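PDB 7ADK: lipoprotein from Mycoplasma mycoides subsp. capri, which probably acts as a peptidase, belonging to a mycoplasma family (DUF31) of the chymotrypsin-like PA clan whose known members include immunoglobulin-cleaving enzymes. Local coordinates for residues 429-433 with 835-840; 441-447 with 541-547; 591-596 with 765-771. All blocks are in the same frame, centred on the assembly; numbering follows the deposited sequence.

Interaction 1 of 3, residues 429-433 with 835-840; sequences MDYLD and KKSALF
Ala838 lays its methyl group over one face of the Tyr431 ring, with CB 3.6 Å from the ring centroid and only 6° off the ring normal, a CH-pi contact placed over the middle of the ring. The other aromatic ring, that of Phe840, meets Asp430 at its edge, where OD2 lies near the ring plane 4.2 Å from CD2. The third flat group is the carboxylate of Asp430, and it takes two of the four hydrogen bonds that join the segments. Its OD2 receives Ser837 OG on the syn side at 2.7 Å, while OD1 takes Leu839 N at 3.0 Å from above the carboxylate plane. With CG anti to the backbone N (chi1 -166°), the acid end reaches across to the turn of residues 837-840, where the amide of Leu839 is bonded to it. Tyr824 OH, at the start of helix 824-831, also bonds to OD2, so that this buried oxygen is held by two hydroxyls, which would probably favour the charged form. Leu839 spreads its side chain beside Met429 O and the CB of Asp430. The backbones join through Ala838 N to Tyr431 O at 3.0 Å, and farther along Leu432 CD1 rests 3.6 Å from Lys836 O. Residues 837-840 form a type I turn, closed by a weak bond from Phe840 N to Ser837 O; Ser837 N in turn bonds to Phe840 O. Met429 and Asp430 both face Tyr444 on the next strand, a classic beta bulge, and a short, weakly bonded antiparallel strand, 836-837, is added to strand 421-433 of a large antiparallel sheet.

Interaction 2 of 3, residues 441-447 with 541-547; sequences TKFYFGT and AIVEVDF
Ala541 pairs with Thr447, its N and O both bonded to the backbone of that residue; the Ala541 N to Thr447 O bond measures 2.9 Å. The methyl CG2 of Thr447 lies over the Ala541 carbonyl, while OG1 turns to Thr425 O on strand 421-433. Ile542 sits on the other face, across from Gly446, where its CG2 reaches CB of Tyr444 at 4.1 Å. Val543 forms a hydrogen-bonded pair with Phe445: its carbonyl oxygen accepts Phe445 N and also lies at the edge of the phenyl ring, in its plane, and its CG2 packs on the methyl of Thr447. Residues alternate in this way along a regular antiparallel ladder, in which strand 442-447 is flanked by strands 421-433 and 541-546; such sheets, curled on themselves, make up the beta-barrels of chymotrypsin-like peptidases. Glu544 runs alongside Tyr444, pointing the same way, its CG anti to the backbone N (chi1 179°) and the chain straight as far as CD. The carboxylate and ring planes stand 64° apart, and OE2 takes Tyr444 OH on its anti side at 2.7 Å; Tyr832 OH also bonds to OE2, leaving this buried acid gripped by two tyrosines. Val545 returns to the phenylalanine face, and its CG2 comes within 3.9 Å of Phe445 CE1. Asp546 meets Lys442, whose extended chain brings NZ to OD2 at 2.9 Å from above the carboxylate plane, while Glu544 OE1 offers NZ only a long salt bridge. Phe547 leaves the ladder yet still bonds Thr441 O through its N, and its ring takes CD1 of Phe443 at its edge, 3.8 Å from CD2, with Ile579 of helix 575-582 touching both phenylalanines.

Interaction 3 of 3, residues 591-596 with 765-771; sequences KKVKFF and TKDNKLL
Lys594 leaves its strand with CB set 3.8 Å from CG of Lys769, its parallel neighbour, and near the carbonyl oxygen of Asn768. Beyond that a bend at chi3 (-71°) swings the chain back toward the turn before strand 769-778, where CE passes 3.2 Å from Asp767 O. The tip then grips one residue twice: NZ bonds to Asp767 O in the carbonyl plane, and at 2.9 Å to OD2, which it meets from above the carboxylate plane. OD2 also accepts Lys769 NZ through its syn lone pair. On the other face of the sheet Leu770 lies beside Phe595, pointing the same way, with CD1 over a face of the ring 3.4 Å from CZ and also against Val593; Phe789 meets that ring edge-to-face. Leu771 CD1 and Thr765 CG2 approach the Phe596 ring obliquely from the same side, near CD2 and CD1 respectively, and Phe596 N bonds to Leu770 O at 2.9 Å. Asn768 and Lys769 both face Thr765, a G1 beta bulge that closes the hairpin of strands 761-765 and 769-778. Lys594 NZ and Lys769 NZ stand 4.8 Å apart, and the shared aspartate probably offsets their like charges, its ionised form being favoured in turn.

From the N terminus, strand 421-433 opens the longest loop, which closes only at 835-840 in interaction 1. Both other contacts fall within it. The next strand, 442-447, opens a second loop that closes at 541-547 (interaction 2); after that, 591-596 opens a third, closed at 765-771 (interaction 3). These two inner loops follow one another, and none of the three cross. Interactions 1 and 2 share the antiparallel sheet, where strands 421-433 and 442-447 are neighbours, whereas interaction 3 belongs to the mixed sheet. Interaction 1 bridges the two sheets, its Leu839 packing on Phe595, while interactions 2 and 3 stay about 7 Å apart at their nearest atoms.

Interaction 1 of 3, residues 429-433 with 835-840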
# COMPACT_ATOMS: atom_id res chain seq x y z
N MET B 429 28.13 9.15 4.17
CA MET B 429 28.82 10.41 3.91
C MET B 429 30.31 10.24 3.67
O MET B 429 30.87 10.93 2.83
CB MET B 429 28.49 11.45 4.98
CG MET B 429 29.19 11.28 6.33
SD MET B 429 29.28 12.81 7.28
CE MET B 429 27.58 12.92 7.83
N ASP B 430 30.98 9.32 4.36
CA ASP B 430 32.44 9.25 4.36
C ASP B 430 32.96 7.83 4.65
O ASP B 430 32.22 6.96 5.13
CB ASP B 430 32.96 10.28 5.37
CG ASP B 430 34.45 10.60 5.27
OD1 ASP B 430 35.05 10.33 4.22
OD2 ASP B 430 35.03 11.11 6.25
N TYR B 431 34.23 7.59 4.37
CA TYR B 431 34.98 6.42 4.83
C TYR B 431 36.44 6.77 5.14
O TYR B 431 37.07 7.56 4.44
CB TYR B 431 34.88 5.26 3.84
CG TYR B 431 35.31 5.51 2.41
CD1 TYR B 431 36.66 5.48 2.04
CD2 TYR B 431 34.32 5.69 1.42
CE1 TYR B 431 37.03 5.61 0.69
CE2 TYR B 431 34.68 5.83 0.07
CZ TYR B 431 36.04 5.78 -0.29
OH TYR B 431 36.37 5.93 -1.59
N LEU B 432 36.99 6.14 6.17
CA LEU B 432 38.39 6.27 6.54
C LEU B 432 39.24 5.59 5.47
O LEU B 432 38.92 4.48 5.04
CB LEU B 432 38.57 5.64 7.93
CG LEU B 432 39.98 5.65 8.51
CD1 LEU B 432 40.48 7.05 8.81
CD2 LEU B 432 39.98 4.87 9.81
N ASP B 433 40.29 6.24 4.98
CA ASP B 433 41.03 5.78 3.80
C ASP B 433 42.47 5.36 4.15
O ASP B 433 43.39 6.18 4.18
CB ASP B 433 40.92 6.86 2.72
CG ASP B 433 41.45 6.39 1.36
OD1 ASP B 433 42.03 5.30 1.28
OD2 ASP B 433 41.23 7.10 0.35
N LYS B 835 45.77 10.39 9.31
CA LYS B 835 45.13 9.58 8.24
C LYS B 835 44.25 10.40 7.28
O LYS B 835 43.86 11.52 7.58
CB LYS B 835 44.37 8.39 8.87
CG LYS B 835 45.22 7.47 9.76
CD LYS B 835 46.45 6.89 9.07
CE LYS B 835 47.32 6.03 9.96
NZ LYS B 835 46.77 4.79 10.38
N LYS B 836 43.93 9.84 6.11
CA LYS B 836 43.06 10.40 5.06
C LYS B 836 41.61 9.90 5.17
O LYS B 836 41.33 8.92 5.85
CB LYS B 836 43.64 10.08 3.68
CG LYS B 836 45.01 10.74 3.43
CD LYS B 836 45.59 10.36 2.06
CE LYS B 836 46.91 11.08 1.73
NZ LYS B 836 48.03 10.62 2.58
N SER B 837 40.67 10.55 4.47
CA SER B 837 39.24 10.21 4.43
C SER B 837 38.66 10.51 3.05
O SER B 837 39.23 11.33 2.34
CB SER B 837 38.48 11.03 5.47
OG SER B 837 37.59 10.23 6.19
N ALA B 838 37.52 9.95 2.66
CA ALA B 838 36.90 10.26 1.37
C ALA B 838 36.47 11.74 1.22
O ALA B 838 36.61 12.31 0.14
CB ALA B 838 35.75 9.30 1.13
N LEU B 839 35.98 12.38 2.29
CA LEU B 839 35.75 13.84 2.34
C LEU B 839 37.03 14.67 2.57
O LEU B 839 37.06 15.85 2.23
CB LEU B 839 34.75 14.17 3.46
CG LEU B 839 33.29 13.78 3.19
CD1 LEU B 839 32.45 14.15 4.39
CD2 LEU B 839 32.71 14.51 1.99
N PHE B 840 38.06 14.09 3.16
CA PHE B 840 39.25 14.77 3.68
C PHE B 840 40.52 14.12 3.11
O PHE B 840 41.32 13.53 3.83
CB PHE B 840 39.19 14.82 5.21
CG PHE B 840 37.99 15.59 5.76
CD1 PHE B 840 38.01 16.99 5.76
CD2 PHE B 840 36.85 14.92 6.23
CE1 PHE B 840 36.89 17.71 6.20
CE2 PHE B 840 35.74 15.65 6.68
CZ PHE B 840 35.75 17.04 6.66

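Interaction 2 of 3, residues 441-447 with 541-547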
# COMPACT_ATOMS: atom_id res chain seq x y z
N THR B 441 36.72 -0.32 4.48
CA THR B 441 35.89 -1.16 5.39
C THR B 441 35.18 -0.40 6.51
O THR B 441 34.25 -0.93 7.11
CB THR B 441 36.75 -2.26 6.04
OG1 THR B 441 37.76 -1.68 6.82
CG2 THR B 441 37.42 -3.17 5.03
N LYS B 442 35.58 0.85 6.80
CA LYS B 442 35.11 1.64 7.94
C LYS B 442 34.43 2.92 7.47
O LYS B 442 35.08 3.81 6.91
CB LYS B 442 36.31 1.88 8.86
CG LYS B 442 35.91 2.34 10.26
CD LYS B 442 37.11 2.19 11.20
CE LYS B 442 36.69 2.37 12.65
NZ LYS B 442 37.53 1.59 13.58
N PHE B 443 33.12 2.99 7.67
CA PHE B 443 32.21 3.95 7.04
C PHE B 443 31.50 4.82 8.06
O PHE B 443 31.22 4.37 9.17
CB PHE B 443 31.18 3.20 6.19
CG PHE B 443 31.73 2.62 4.91
CD1 PHE B 443 32.42 1.41 4.91
CD2 PHE B 443 31.55 3.31 3.70
CE1 PHE B 443 32.89 0.86 3.72
CE2 PHE B 443 32.02 2.77 2.50
CZ PHE B 443 32.68 1.53 2.51
N TYR B 444 31.17 6.05 7.67
CA TYR B 444 30.52 7.07 8.48
C TYR B 444 29.22 7.50 7.83
O TYR B 444 29.16 7.75 6.62
CB TYR B 444 31.45 8.25 8.73
CG TYR B 444 32.77 7.85 9.34
CD1 TYR B 444 33.79 7.37 8.51
CD2 TYR B 444 32.94 7.86 10.73
CE1 TYR B 444 34.94 6.80 9.07
CE2 TYR B 444 34.11 7.33 11.28
CZ TYR B 444 35.09 6.75 10.46
OH TYR B 444 36.13 6.10 11.02
N PHE B 445 28.17 7.53 8.64
CA PHE B 445 26.80 7.75 8.22
C PHE B 445 26.21 8.98 8.93
O PHE B 445 26.26 9.06 10.15
CB PHE B 445 25.98 6.50 8.51
CG PHE B 445 26.33 5.26 7.69
CD1 PHE B 445 27.39 4.41 8.06
CD2 PHE B 445 25.56 4.95 6.56
CE1 PHE B 445 27.69 3.28 7.28
CE2 PHE B 445 25.83 3.80 5.80
CZ PHE B 445 26.90 2.97 6.15
N GLY B 446 25.67 9.94 8.18
CA GLY B 446 24.94 11.07 8.71
C GLY B 446 23.52 10.67 9.06
O GLY B 446 22.85 9.96 8.33
N THR B 447 23.04 11.09 10.22
CA THR B 447 21.70 10.80 10.73
C THR B 447 21.30 11.93 11.67
O THR B 447 21.96 12.98 11.68
CB THR B 447 21.68 9.40 11.39
OG1 THR B 447 20.35 9.03 11.66
CG2 THR B 447 22.47 9.29 12.69
N ALA B 541 23.65 13.82 13.94
CA ALA B 541 24.68 12.97 14.50
C ALA B 541 25.39 12.16 13.41
O ALA B 541 24.82 11.95 12.35
CB ALA B 541 24.05 12.09 15.58
N ILE B 542 26.61 11.69 13.66
CA ILE B 542 27.38 10.91 12.69
C ILE B 542 27.81 9.58 13.30
O ILE B 542 28.54 9.56 14.29
CB ILE B 542 28.57 11.70 12.13
CG1 ILE B 542 28.14 13.08 11.62
CG2 ILE B 542 29.26 10.89 11.02
CD1 ILE B 542 29.29 13.97 11.19
N VAL B 543 27.36 8.47 12.72
CA VAL B 543 27.58 7.11 13.20
C VAL B 543 28.65 6.40 12.37
O VAL B 543 28.60 6.37 11.15
CB VAL B 543 26.27 6.30 13.15
CG1 VAL B 543 26.48 4.81 13.46
CG2 VAL B 543 25.27 6.89 14.15
N GLU B 544 29.61 5.80 13.04
CA GLU B 544 30.63 4.93 12.46
C GLU B 544 30.16 3.47 12.46
O GLU B 544 29.63 2.98 13.46
CB GLU B 544 31.92 5.12 13.25
CG GLU B 544 33.10 4.25 12.78
CD GLU B 544 34.32 4.41 13.69
OE1 GLU B 544 34.38 3.71 14.72
OE2 GLU B 544 35.25 5.19 13.35
N VAL B 545 30.37 2.77 11.35
CA VAL B 545 30.19 1.33 11.23
C VAL B 545 31.47 0.70 10.68
O VAL B 545 31.92 1.04 9.58
CB VAL B 545 28.97 1.00 10.37
CG1 VAL B 545 28.74 -0.50 10.34
CG2 VAL B 545 27.68 1.64 10.87
N ASP B 546 32.07 -0.23 11.42
CA ASP B 546 33.31 -0.92 11.04
C ASP B 546 33.00 -2.34 10.56
O ASP B 546 32.93 -3.29 11.35
CB ASP B 546 34.30 -0.85 12.21
CG ASP B 546 35.72 -1.34 11.87
OD1 ASP B 546 35.93 -1.99 10.83
OD2 ASP B 546 36.64 -1.00 12.65
N PHE B 547 32.76 -2.51 9.25
CA PHE B 547 32.34 -3.80 8.70
C PHE B 547 33.43 -4.88 8.79
O PHE B 547 33.09 -6.06 8.85
CB PHE B 547 31.89 -3.63 7.25
CG PHE B 547 30.64 -2.79 7.08
CD1 PHE B 547 29.41 -3.31 7.54
CD2 PHE B 547 30.70 -1.53 6.48
CE1 PHE B 547 28.24 -2.54 7.39
CE2 PHE B 547 29.53 -0.77 6.32
CZ PHE B 547 28.30 -1.28 6.79

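Interaction 3 of 3, residues 591-596 with 765-771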
# COMPACT_ATOMS: atom_id res chain seq x y z
N LYS B 591 29.90 9.86 -7.91
CA LYS B 591 28.90 10.74 -7.28
C LYS B 591 28.91 10.64 -5.74
O LYS B 591 27.89 10.42 -5.11
CB LYS B 591 27.49 10.53 -7.86
CG LYS B 591 27.29 10.97 -9.32
CD LYS B 591 25.80 11.16 -9.62
CE LYS B 591 25.49 11.67 -11.03
NZ LYS B 591 24.04 11.86 -11.25
N LYS B 592 30.09 10.81 -5.13
CA LYS B 592 30.27 10.96 -3.67
C LYS B 592 29.69 12.28 -3.17
O LYS B 592 29.58 13.24 -3.95
CB LYS B 592 31.73 10.81 -3.27
CG LYS B 592 32.24 9.38 -3.50
CD LYS B 592 33.61 9.18 -2.86
CE LYS B 592 34.08 7.74 -3.00
NZ LYS B 592 34.39 7.38 -4.39
N VAL B 593 29.30 12.33 -1.90
CA VAL B 593 28.65 13.54 -1.36
C VAL B 593 29.59 14.73 -1.23
O VAL B 593 30.80 14.58 -1.00
CB VAL B 593 27.92 13.31 -0.03
CG1 VAL B 593 26.95 12.14 -0.13
CG2 VAL B 593 28.82 13.07 1.17
N LYS B 594 29.00 15.91 -1.37
CA LYS B 594 29.53 17.25 -1.13
C LYS B 594 28.58 17.98 -0.18
O LYS B 594 27.48 17.51 0.05
CB LYS B 594 29.65 17.96 -2.49
CG LYS B 594 30.73 17.41 -3.42
CD LYS B 594 30.57 17.88 -4.86
CE LYS B 594 29.37 17.21 -5.52
NZ LYS B 594 29.19 17.59 -6.93
N PHE B 595 28.96 19.14 0.35
CA PHE B 595 28.13 19.92 1.27
C PHE B 595 27.85 21.31 0.70
O PHE B 595 28.68 21.87 -0.01
CB PHE B 595 28.78 19.99 2.65
CG PHE B 595 28.68 18.70 3.41
CD1 PHE B 595 27.57 18.47 4.24
CD2 PHE B 595 29.63 17.69 3.25
CE1 PHE B 595 27.41 17.25 4.90
CE2 PHE B 595 29.48 16.46 3.90
CZ PHE B 595 28.38 16.25 4.74
N PHE B 596 26.67 21.86 0.94
CA PHE B 596 26.27 23.13 0.33
C PHE B 596 26.97 24.33 0.99
O PHE B 596 26.63 24.72 2.11
CB PHE B 596 24.75 23.24 0.38
CG PHE B 596 24.22 24.39 -0.44
CD1 PHE B 596 24.05 24.24 -1.83
CD2 PHE B 596 23.88 25.60 0.17
CE1 PHE B 596 23.53 25.29 -2.58
CE2 PHE B 596 23.33 26.64 -0.58
CZ PHE B 596 23.16 26.49 -1.96
N THR B 765 20.77 19.25 -2.79
CA THR B 765 20.51 19.99 -4.02
C THR B 765 21.26 19.39 -5.21
O THR B 765 22.04 18.46 -5.06
CB THR B 765 20.71 21.48 -3.81
OG1 THR B 765 20.04 22.18 -4.83
CG2 THR B 765 22.16 21.91 -3.79
N LYS B 766 20.96 19.91 -6.41
CA LYS B 766 21.09 19.31 -7.75
C LYS B 766 22.29 18.42 -8.02
O LYS B 766 22.11 17.36 -8.62
CB LYS B 766 21.13 20.43 -8.79
CG LYS B 766 19.80 21.16 -8.97
CD LYS B 766 19.87 22.27 -10.02
CE LYS B 766 20.36 21.81 -11.40
NZ LYS B 766 20.40 22.91 -12.38
N ASP B 767 23.50 18.83 -7.64
CA ASP B 767 24.73 18.11 -7.97
C ASP B 767 25.22 17.19 -6.83
O ASP B 767 26.42 16.96 -6.67
CB ASP B 767 25.80 19.06 -8.51
CG ASP B 767 26.42 19.97 -7.46
OD1 ASP B 767 25.69 20.70 -6.77
OD2 ASP B 767 27.67 19.98 -7.34
N ASN B 768 24.28 16.66 -6.05
CA ASN B 768 24.51 15.82 -4.88
C ASN B 768 25.25 16.56 -3.75
O ASN B 768 26.22 16.07 -3.16
CB ASN B 768 25.11 14.46 -5.30
CG ASN B 768 24.80 13.34 -4.35
OD1 ASN B 768 23.95 13.44 -3.49
ND2 ASN B 768 25.47 12.22 -4.47
N LYS B 769 24.80 17.79 -3.46
CA LYS B 769 25.27 18.62 -2.34
C LYS B 769 24.30 18.54 -1.16
O LYS B 769 23.17 19.00 -1.25
CB LYS B 769 25.44 20.08 -2.78
CG LYS B 769 26.81 20.37 -3.40
CD LYS B 769 26.95 21.86 -3.73
CE LYS B 769 28.32 22.22 -4.30
NZ LYS B 769 28.36 22.16 -5.77
N LEU B 770 24.76 17.99 -0.05
CA LEU B 770 24.07 17.88 1.23
C LEU B 770 23.82 19.25 1.84
O LEU B 770 24.74 20.03 2.06
CB LEU B 770 24.93 17.03 2.18
CG LEU B 770 24.98 15.54 1.87
CD1 LEU B 770 26.07 14.89 2.70
CD2 LEU B 770 23.68 14.85 2.25
N LEU B 771 22.56 19.55 2.14
CA LEU B 771 22.09 20.91 2.46
C LEU B 771 21.49 21.00 3.86
O LEU B 771 21.90 21.86 4.65
CB LEU B 771 21.11 21.34 1.36
CG LEU B 771 20.38 22.67 1.60
CD1 LEU B 771 21.34 23.85 1.70
CD2 LEU B 771 19.44 22.94 0.43